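Local coordinates for protein 4-amino-4-deoxychorismate lyase (Legionella pneumophila, PDB 3LUL) that belongs to the class IV aminotransferase family of pyridoxal-phosphate-dependent enzymes and carries the cofactor covalently bound to a lysine side chain, at residues Ile19-Phe24 with Ile89-Pro94; Val122-Ile127 with Ala160-Phe165; Ser208-His213 with Asp261-Leu266. All coordinates share one frame; numbering follows the deposited sequence. Where two conformers were deposited one is given.

Contact 1 (Ile19-Phe24 with Ile89-Pro94); sequences IDDRIF and ILSGGP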
loop_
_atom_site.group_PDB
_atom_site.type_symbol
_atom_site.label_atom_id
_atom_site.label_comp_id
_atom_site.label_asym_id
_atom_site.label_seq_id
_atom_site.Cartn_x
_atom_site.Cartn_y
_atom_site.Cartn_z
ATOM N N ILE B 19 15.368 7.042 7.367
ATOM C CA ILE B 19 14.817 7.312 6.033
ATOM C C ILE B 19 15.258 6.260 5.007
ATOM O O ILE B 19 14.635 6.118 3.986
ATOM C CB ILE B 19 15.229 8.718 5.555
ATOM C CG1 ILE B 19 14.334 9.191 4.393
ATOM C CG2 ILE B 19 16.706 8.743 5.218
ATOM C CD1 ILE B 19 12.852 9.250 4.745
ATOM N N ASP B 20 16.324 5.530 5.299
ATOM C CA ASP B 20 16.773 4.401 4.457
ATOM C C ASP B 20 16.035 3.074 4.718
ATOM O O ASP B 20 16.396 2.045 4.134
ATOM C CB ASP B 20 18.282 4.185 4.636
ATOM C CG ASP B 20 18.669 3.819 6.092
ATOM O OD1 ASP B 20 17.841 4.028 7.018
ATOM O OD2 ASP B 20 19.809 3.341 6.327
ATOM N N ASP B 21 15.042 3.088 5.623
ATOM C CA ASP B 21 14.291 1.885 5.980
ATOM C C ASP B 21 13.307 1.518 4.872
ATOM O O ASP B 21 12.658 2.383 4.268
ATOM C CB ASP B 21 13.564 2.084 7.326
ATOM C CG ASP B 21 13.146 0.778 7.971
ATOM O OD1 ASP B 21 12.431 0.015 7.308
ATOM O OD2 ASP B 21 13.526 0.527 9.137
ATOM N N ARG B 22 13.219 0.222 4.568
ATOM C CA ARG B 22 12.348 -0.218 3.478
ATOM C C ARG B 22 10.844 -0.037 3.799
ATOM O O ARG B 22 10.006 -0.127 2.902
ATOM C CB ARG B 22 12.673 -1.661 3.056
ATOM C CG ARG B 22 14.075 -1.807 2.479
ATOM C CD ARG B 22 14.399 -3.222 2.100
ATOM N NE ARG B 22 13.317 -3.867 1.342
ATOM C CZ ARG B 22 13.073 -3.673 0.036
ATOM N NH1 ARG B 22 13.825 -2.872 -0.719
ATOM N NH2 ARG B 22 12.074 -4.317 -0.532
ATOM N N ILE B 23 10.502 0.264 5.060
ATOM C CA ILE B 23 9.127 0.608 5.413
ATOM C C ILE B 23 8.609 1.765 4.569
ATOM O O ILE B 23 7.405 1.844 4.326
ATOM C CB ILE B 23 8.954 0.858 6.951
ATOM C CG1 ILE B 23 7.476 0.910 7.360
ATOM C CG2 ILE B 23 9.626 2.144 7.428
ATOM C CD1 ILE B 23 7.276 0.743 8.887
ATOM N N PHE B 24 9.498 2.657 4.086
ATOM C CA PHE B 24 9.086 3.743 3.172
ATOM C C PHE B 24 8.719 3.352 1.735
ATOM O O PHE B 24 8.258 4.182 0.977
ATOM C CB PHE B 24 10.137 4.878 3.233
ATOM C CG PHE B 24 10.178 5.549 4.590
ATOM C CD1 PHE B 24 9.125 6.337 5.000
ATOM C CD2 PHE B 24 11.174 5.313 5.479
ATOM C CE1 PHE B 24 9.119 6.935 6.263
ATOM C CE2 PHE B 24 11.190 5.928 6.737
ATOM C CZ PHE B 24 10.142 6.719 7.127
ATOM N N ILE B 89 4.979 -2.288 15.120
ATOM C CA ILE B 89 5.294 -2.110 13.710
ATOM C C ILE B 89 6.645 -2.758 13.435
ATOM O O ILE B 89 7.603 -2.449 14.120
ATOM C CB ILE B 89 5.355 -0.617 13.286
ATOM C CG1 ILE B 89 4.058 0.119 13.649
ATOM C CG2 ILE B 89 5.585 -0.505 11.779
ATOM C CD1 ILE B 89 4.131 1.646 13.348
ATOM N N LEU B 90 6.685 -3.668 12.451
ATOM C CA LEU B 90 7.906 -4.378 12.026
ATOM C C LEU B 90 8.249 -3.874 10.630
ATOM O O LEU B 90 7.439 -4.003 9.698
ATOM C CB LEU B 90 7.666 -5.882 11.945
ATOM C CG LEU B 90 8.836 -6.766 11.528
ATOM C CD1 LEU B 90 9.867 -6.832 12.630
ATOM C CD2 LEU B 90 8.336 -8.180 11.157
ATOM N N SER B 91 9.422 -3.268 10.496
ATOM C CA SER B 91 9.897 -2.761 9.208
ATOM C C SER B 91 10.877 -3.726 8.608
ATOM O O SER B 91 11.544 -4.473 9.328
ATOM C CB SER B 91 10.615 -1.434 9.379
ATOM O OG SER B 91 11.845 -1.593 10.050
ATOM N N GLY B 92 10.984 -3.694 7.286
ATOM C CA GLY B 92 11.993 -4.493 6.571
ATOM C C GLY B 92 13.401 -4.065 6.945
ATOM O O GLY B 92 14.342 -4.851 6.887
ATOM N N GLY B 93 13.556 -2.817 7.364
ATOM C CA GLY B 93 14.827 -2.319 7.891
ATOM C C GLY B 93 15.663 -1.551 6.887
ATOM O O GLY B 93 15.321 -1.500 5.693
ATOM N N PRO B 94 16.781 -0.939 7.367
ATOM C CA PRO B 94 17.715 -0.254 6.492
ATOM C C PRO B 94 18.252 -1.195 5.453
ATOM O O PRO B 94 18.543 -2.348 5.751
ATOM C CB PRO B 94 18.862 0.169 7.421
ATOM C CG PRO B 94 18.312 0.188 8.755
ATOM C CD PRO B 94 17.130 -0.763 8.791
#

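Contact 2 (Val122-Ile127 with Ala160-Phe165); sequences VRLISI and ADDALF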
loop_
_atom_site.group_PDB
_atom_site.type_symbol
_atom_site.label_atom_id
_atom_site.label_comp_id
_atom_site.label_asym_id
_atom_site.label_seq_id
_atom_site.Cartn_x
_atom_site.Cartn_y
_atom_site.Cartn_z
ATOM N N VAL B 122 -22.587 1.232 13.561
ATOM C CA VAL B 122 -21.851 1.825 12.442
ATOM C C VAL B 122 -22.669 1.849 11.159
ATOM O O VAL B 122 -23.447 0.949 10.896
ATOM C CB VAL B 122 -20.516 1.098 12.168
ATOM C CG1 VAL B 122 -19.595 1.287 13.338
ATOM C CG2 VAL B 122 -20.729 -0.357 11.915
ATOM N N ARG B 123 -22.456 2.905 10.370
ATOM C CA ARG B 123 -23.029 3.032 9.037
ATOM C C ARG B 123 -21.948 2.742 7.986
ATOM O O ARG B 123 -20.859 3.338 8.012
ATOM C CB ARG B 123 -23.613 4.434 8.837
ATOM C CG ARG B 123 -24.851 4.746 9.678
ATOM C CD ARG B 123 -25.579 5.956 9.112
ATOM N NE ARG B 123 -26.818 6.296 9.808
ATOM C CZ ARG B 123 -28.009 5.786 9.505
ATOM N NH1 ARG B 123 -28.119 4.873 8.548
ATOM N NH2 ARG B 123 -29.088 6.169 10.175
ATOM N N LEU B 124 -22.253 1.824 7.063
ATOM C CA LEU B 124 -21.329 1.385 6.003
ATOM C C LEU B 124 -21.795 1.813 4.624
ATOM O O LEU B 124 -23.002 1.932 4.394
ATOM C CB LEU B 124 -21.216 -0.131 5.994
ATOM C CG LEU B 124 -20.718 -0.780 7.277
ATOM C CD1 LEU B 124 -20.649 -2.304 7.134
ATOM C CD2 LEU B 124 -19.337 -0.235 7.658
ATOM N N ILE B 125 -20.831 2.037 3.729
ATOM C CA ILE B 125 -21.086 2.169 2.304
ATOM C C ILE B 125 -20.240 1.160 1.561
ATOM O O ILE B 125 -19.158 0.786 2.020
ATOM C CB ILE B 125 -20.863 3.615 1.734
ATOM C CG1 ILE B 125 -19.494 4.187 2.090
ATOM C CG2 ILE B 125 -22.032 4.583 2.167
ATOM C CD1 ILE B 125 -18.645 4.618 0.923
ATOM N N SER B 126 -20.741 0.687 0.426
ATOM C CA SER B 126 -20.006 -0.278 -0.385
ATOM C C SER B 126 -19.054 0.491 -1.286
ATOM O O SER B 126 -19.458 1.450 -1.918
ATOM C CB SER B 126 -20.977 -1.052 -1.289
ATOM O OG SER B 126 -21.853 -1.873 -0.560
ATOM N N ILE B 127 -17.824 0.028 -1.412
ATOM C CA ILE B 127 -16.851 0.638 -2.299
ATOM C C ILE B 127 -17.018 0.078 -3.727
ATOM O O ILE B 127 -17.274 -1.114 -3.910
ATOM C CB ILE B 127 -15.445 0.374 -1.717
ATOM C CG1 ILE B 127 -15.243 1.233 -0.437
ATOM C CG2 ILE B 127 -14.350 0.596 -2.731
ATOM C CD1 ILE B 127 -15.084 2.729 -0.628
ATOM N N ALA B 160 -21.508 8.321 6.160
ATOM C CA ALA B 160 -21.306 6.986 6.746
ATOM C C ALA B 160 -20.092 6.981 7.665
ATOM O O ALA B 160 -19.428 8.004 7.831
ATOM C CB ALA B 160 -21.146 5.969 5.655
ATOM N N ASP B 161 -19.787 5.828 8.234
ATOM C CA ASP B 161 -18.671 5.675 9.165
ATOM C C ASP B 161 -17.486 4.898 8.589
ATOM O O ASP B 161 -16.341 5.174 8.950
ATOM C CB ASP B 161 -19.151 4.981 10.437
ATOM C CG ASP B 161 -20.263 5.763 11.118
ATOM O OD1 ASP B 161 -20.037 6.959 11.406
ATOM O OD2 ASP B 161 -21.356 5.212 11.296
ATOM N N ASP B 162 -17.750 3.907 7.751
ATOM C CA ASP B 162 -16.691 2.985 7.309
ATOM C C ASP B 162 -17.138 2.453 5.961
ATOM O O ASP B 162 -18.289 2.693 5.540
ATOM C CB ASP B 162 -16.491 1.897 8.366
ATOM C CG ASP B 162 -15.154 1.120 8.241
ATOM O OD1 ASP B 162 -14.356 1.360 7.295
ATOM O OD2 ASP B 162 -14.954 0.230 9.110
ATOM N N ALA B 163 -16.213 1.788 5.268
ATOM C CA ALA B 163 -16.395 1.292 3.917
ATOM C C ALA B 163 -16.232 -0.214 3.908
ATOM O O ALA B 163 -15.402 -0.753 4.653
ATOM C CB ALA B 163 -15.344 1.904 3.002
ATOM N N LEU B 164 -17.018 -0.870 3.063
ATOM C CA LEU B 164 -17.039 -2.299 2.854
ATOM C C LEU B 164 -16.555 -2.640 1.437
ATOM O O LEU B 164 -17.055 -2.096 0.427
ATOM C CB LEU B 164 -18.449 -2.831 3.057
ATOM C CG LEU B 164 -18.632 -4.333 3.028
ATOM C CD1 LEU B 164 -17.930 -5.035 4.221
ATOM C CD2 LEU B 164 -20.167 -4.629 3.059
ATOM N N PHE B 165 -15.565 -3.518 1.369
ATOM C CA PHE B 165 -14.990 -3.985 0.110
ATOM C C PHE B 165 -15.539 -5.343 -0.350
ATOM O O PHE B 165 -15.862 -6.235 0.460
ATOM C CB PHE B 165 -13.475 -4.100 0.213
ATOM C CG PHE B 165 -12.813 -2.834 0.647
ATOM C CD1 PHE B 165 -12.445 -1.864 -0.282
ATOM C CD2 PHE B 165 -12.556 -2.599 1.975
ATOM C CE1 PHE B 165 -11.805 -0.682 0.098
ATOM C CE2 PHE B 165 -11.917 -1.402 2.383
ATOM C CZ PHE B 165 -11.556 -0.434 1.434
#

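Contact 3 (Ser208-His213 with Asp261-Leu266); sequences SHCQQH and DKLIFL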
loop_
_atom_site.group_PDB
_atom_site.type_symbol
_atom_site.label_atom_id
_atom_site.label_comp_id
_atom_site.label_asym_id
_atom_site.label_seq_id
_atom_site.Cartn_x
_atom_site.Cartn_y
_atom_site.Cartn_z
ATOM N N SER B 208 -14.164 -20.085 16.986
ATOM C CA SER B 208 -13.827 -21.099 18.002
ATOM C C SER B 208 -14.894 -21.170 19.078
ATOM O O SER B 208 -15.357 -22.247 19.417
ATOM C CB SER B 208 -12.462 -20.815 18.650
ATOM O OG SER B 208 -11.404 -21.079 17.755
ATOM N N HIS B 209 -15.272 -20.017 19.630
ATOM C CA HIS B 209 -16.362 -19.955 20.595
ATOM C C HIS B 209 -17.655 -20.594 20.079
ATOM O O HIS B 209 -18.315 -21.315 20.818
ATOM C CB HIS B 209 -16.673 -18.511 21.041
ATOM C CG HIS B 209 -15.712 -17.973 22.057
ATOM N ND1 HIS B 209 -15.525 -18.562 23.285
ATOM C CD2 HIS B 209 -14.898 -16.888 22.030
ATOM C CE1 HIS B 209 -14.619 -17.880 23.962
ATOM N NE2 HIS B 209 -14.218 -16.861 23.220
ATOM N N CYS B 210 -18.022 -20.325 18.828
ATOM C CA CYS B 210 -19.258 -20.871 18.264
ATOM C C CYS B 210 -19.148 -22.390 18.193
ATOM O O CYS B 210 -20.084 -23.099 18.564
ATOM C CB CYS B 210 -19.535 -20.296 16.870
ATOM S SG CYS B 210 -20.054 -18.560 16.932
ATOM N N GLN B 211 -17.991 -22.872 17.751
ATOM C CA GLN B 211 -17.744 -24.325 17.657
ATOM C C GLN B 211 -17.821 -25.001 19.004
ATOM O O GLN B 211 -18.458 -26.043 19.127
ATOM C CB GLN B 211 -16.399 -24.607 16.974
ATOM C CG GLN B 211 -16.483 -24.396 15.473
ATOM C CD GLN B 211 -15.145 -24.244 14.770
ATOM O OE1 GLN B 211 -14.078 -24.143 15.381
ATOM N NE2 GLN B 211 -15.214 -24.194 13.454
ATOM N N GLN B 212 -17.216 -24.386 20.020
ATOM C CA GLN B 212 -17.264 -24.918 21.371
ATOM C C GLN B 212 -18.688 -24.937 21.889
ATOM O O GLN B 212 -19.045 -25.845 22.591
ATOM C CB GLN B 212 -16.428 -24.098 22.350
ATOM C CG GLN B 212 -14.911 -24.199 22.167
ATOM C CD GLN B 212 -14.150 -23.100 22.914
ATOM O OE1 GLN B 212 -13.452 -22.278 22.301
ATOM N NE2 GLN B 212 -14.294 -23.071 24.239
ATOM N N HIS B 213 -19.481 -23.923 21.535
ATOM C CA HIS B 213 -20.874 -23.803 21.994
ATOM C C HIS B 213 -21.926 -24.403 21.039
ATOM O O HIS B 213 -23.130 -24.268 21.296
ATOM C CB HIS B 213 -21.173 -22.332 22.335
ATOM C CG HIS B 213 -20.456 -21.857 23.566
ATOM N ND1 HIS B 213 -21.060 -21.783 24.798
ATOM C CD2 HIS B 213 -19.167 -21.477 23.762
ATOM C CE1 HIS B 213 -20.184 -21.378 25.703
ATOM N NE2 HIS B 213 -19.027 -21.183 25.100
ATOM N N ASP B 261 -25.275 -10.537 21.712
ATOM C CA ASP B 261 -25.014 -10.374 23.152
ATOM C C ASP B 261 -24.221 -11.534 23.757
ATOM O O ASP B 261 -23.314 -11.314 24.561
ATOM C CB ASP B 261 -26.293 -10.156 23.955
ATOM C CG ASP B 261 -27.043 -8.919 23.509
ATOM O OD1 ASP B 261 -26.411 -7.858 23.400
ATOM O OD2 ASP B 261 -28.251 -9.016 23.252
ATOM N N LYS B 262 -24.540 -12.747 23.339
ATOM C CA LYS B 262 -23.795 -13.923 23.774
ATOM C C LYS B 262 -22.318 -13.846 23.341
ATOM O O LYS B 262 -21.418 -14.109 24.128
ATOM C CB LYS B 262 -24.421 -15.216 23.230
ATOM C CG LYS B 262 -23.663 -16.452 23.715
ATOM C CD LYS B 262 -24.452 -17.745 23.623
ATOM C CE LYS B 262 -23.706 -18.874 24.347
ATOM N NZ LYS B 262 -24.376 -20.190 24.249
ATOM N N LEU B 263 -22.076 -13.519 22.082
ATOM C CA LEU B 263 -20.704 -13.427 21.579
ATOM C C LEU B 263 -19.894 -12.312 22.266
ATOM O O LEU B 263 -18.733 -12.528 22.614
ATOM C CB LEU B 263 -20.702 -13.300 20.066
ATOM C CG LEU B 263 -21.220 -14.555 19.347
ATOM C CD1 LEU B 263 -21.252 -14.271 17.867
ATOM C CD2 LEU B 263 -20.395 -15.817 19.658
ATOM N N ILE B 264 -20.514 -11.161 22.525
ATOM C CA ILE B 264 -19.866 -10.098 23.305
ATOM C C ILE B 264 -19.452 -10.610 24.693
ATOM O O ILE B 264 -18.294 -10.399 25.147
ATOM C CB ILE B 264 -20.786 -8.865 23.467
ATOM C CG1 ILE B 264 -20.892 -8.139 22.128
ATOM C CG2 ILE B 264 -20.258 -7.929 24.593
ATOM C CD1 ILE B 264 -21.946 -7.065 22.092
ATOM N N PHE B 265 -20.361 -11.331 25.334
ATOM C CA PHE B 265 -20.068 -11.884 26.641
ATOM C C PHE B 265 -18.872 -12.818 26.571
ATOM O O PHE B 265 -17.931 -12.683 27.357
ATOM C CB PHE B 265 -21.286 -12.596 27.251
ATOM C CG PHE B 265 -20.974 -13.269 28.576
ATOM C CD1 PHE B 265 -20.469 -14.553 28.608
ATOM C CD2 PHE B 265 -21.172 -12.605 29.776
ATOM C CE1 PHE B 265 -20.171 -15.172 29.808
ATOM C CE2 PHE B 265 -20.879 -13.229 30.986
ATOM C CZ PHE B 265 -20.374 -14.511 30.990
ATOM N N LEU B 266 -18.888 -13.747 25.614
ATOM C CA LEU B 266 -17.828 -14.745 25.514
ATOM C C LEU B 266 -16.452 -14.129 25.197
ATOM O O LEU B 266 -15.448 -14.471 25.835
ATOM C CB LEU B 266 -18.207 -15.816 24.493
ATOM C CG LEU B 266 -19.390 -16.703 24.875
ATOM C CD1 LEU B 266 -19.802 -17.569 23.706
ATOM C CD2 LEU B 266 -19.044 -17.527 26.128
#

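Contact 1 (Ile19-Phe24 with Ile89-Pro94)
Asp21 turns its carboxylate to the end of strand 84-91 and the loop that follows it, and its two oxygens do different work there. OD2 takes the hydroxyl of Ser91, with OG 2.9 Å from Asp21 OD2, on the syn side and close to the carboxylate plane. OD1 receives two backbone N-H groups. The bond from Gly93 N to Asp21 OD1 is 3.0 Å long and comes from well above the plane, 45° out of it, whereas Ile23 N gives a nearly straight bond (171°) on the anti side. With CG swung opposite the backbone N (chi1 -162°), the carboxylate can serve both its own chain, as an Asx turn, and the facing segment; the three donors should fix its rotation.

The two segments run in roughly opposite senses and form a single bridge at Asp21 and Pro94. Its backbone bond joins Arg22 N to Gly93 O at 2.9 Å. This ties the loop before strand 28-36 to the end of strand 84-91, an inner strand of the N-terminal mixed sheet. Gly93, with a positive phi, makes the turn into Pro94.

On the apolar side, Ile23 stands at about a right angle to Ile89, with Ile23 CD1 3.6 Å from Ile89 CG2, and lays its CB against Ser91 CB at 3.7 Å. The Arg22 guanidinium leaves the contact for a salt bridge with Glu27. Phe24 meets Phe24 and Phe17 of the second subunit, placing this loop at the dimer interface. At the exposed end of the contact, Asp20 OD2 lies 3.5 Å from Pro94 CB.

Contact 2 (Val122-Ile127 with Ala160-Phe165)
Ile127 lies alongside the Phe165 ring, the two side chains pointing the same way, with Ile127 CG2 4.0 Å from Phe165 CD1 and approaching the ring obliquely. Arg131 adds a cation-pi contact to the same ring. Two carboxylates come next. Asp161 offers the anti lone pair of OD2 to the backbone of Arg123, and the bond from Arg123 N to Asp161 OD2 is short, 2.7 Å. Its CG stands beside its own backbone N (chi1 -59°), which lets the carboxylate reach back to the residue whose carbonyl that N also binds: Asp161 N lies 2.7 Å from Arg123 O. Asp162 turns elsewhere. Above the plane of its carboxylate, Ala163 N bonds to OD1, while Thr176 and Thr175 hold OD1 and OD2.

The strands are parallel neighbours, paired Leu124 with Asp162, Ile125 with Ala163 and Ser126 with Leu164. Helix 146-157 connects them, making a beta-alpha-beta crossover. Ile125, Ile127 and Ala163 look to that helix, where Ala155 and Ala151 receive them; Ile127 CG1 comes within 3.5 Å of Ala163 CB. On the reverse face Leu124 lies beside Asp162, its CD2 3.6 Å from Asp162 CB, and Leu164 touches Ile227.

The ladder runs on through Ile125 N to Asp162 O, Leu164 N to Ile125 O, and Ile127 N to Leu164 O; the last is 2.9 Å long and nearly straight at 170°. Arg123 O takes a second, longer bond from Asp162 N (3.2 Å). A carboxylate thus substitutes for a carbonyl at the start of the ladder, and its short bond to a backbone N-H would probably favour the ionised form of Asp161.

Contact 3 (Ser208-His213 with Asp261-Leu266)
Leu266 sets its CB over the His209 ring and its two methyls against His213. This is helix-to-helix packing: the C-terminal end of helix 201-212, with His213 just past it, meets helix 258-269, the last helix of the chain. No hydrogen bond crosses between the two segments, so the join rests on van der Waals and CH-pi contacts.

The histidines are four residues apart, and their first torsions are alike (chi1 -78° for His209 and -70° for His213). Both side chains leave the backbone toward the facing helix, and the similar torsions lay each ring beside its own backbone N. Over the His209 ring, Leu266 CB stands almost exactly on the normal, 4.0 Å from the centroid. The two side chains slide past each other in opposite directions, and the leucine meets this ring at CB, the root of its side chain. His213 and Leu266 instead come from opposite directions. Leu266 CD1 sits over the His213 face, offset toward the rim and 17° from the normal, while CD2 of the same leucine lies 3.8 Å from His213 NE2.

His209 NE2 is hydrogen-bonded to Asp270, which can hold that ring's rotation. The carbonyl O of His209 lies in plane at the CD2 edge of the His213 ring, a contact to carbon. Lys262 extends past His213 with its chain straight beyond CG; its NZ is 3.7 Å from His213 ND1, a contact too long to count as a bond.

Deeper in, Leu188 of strand 187-190 and Met215 touch both Cys210 and Leu263, whose own meeting is Cys210 SG against Leu263 CD2 at 3.9 Å.

The three contacts follow one another along the chain without overlap, and none touches another. Contact 1 belongs to the N-terminal sheet and borders the second subunit, whereas contacts 2 and 3 lie in the part of the chain built round the larger mixed sheet. Contacts 1 and 3 are farthest apart, their centres 39 Å from each other on opposite sides of the chain's centre. Contacts 2 and 3 come nearest, about 12 Å between closest atoms; strand 241-248 links them, since it pairs with strand 122-131 and also packs on helix 258-269. Lys141, which carries the pyridoxal phosphate, falls in sequence between the two segments of contact 2.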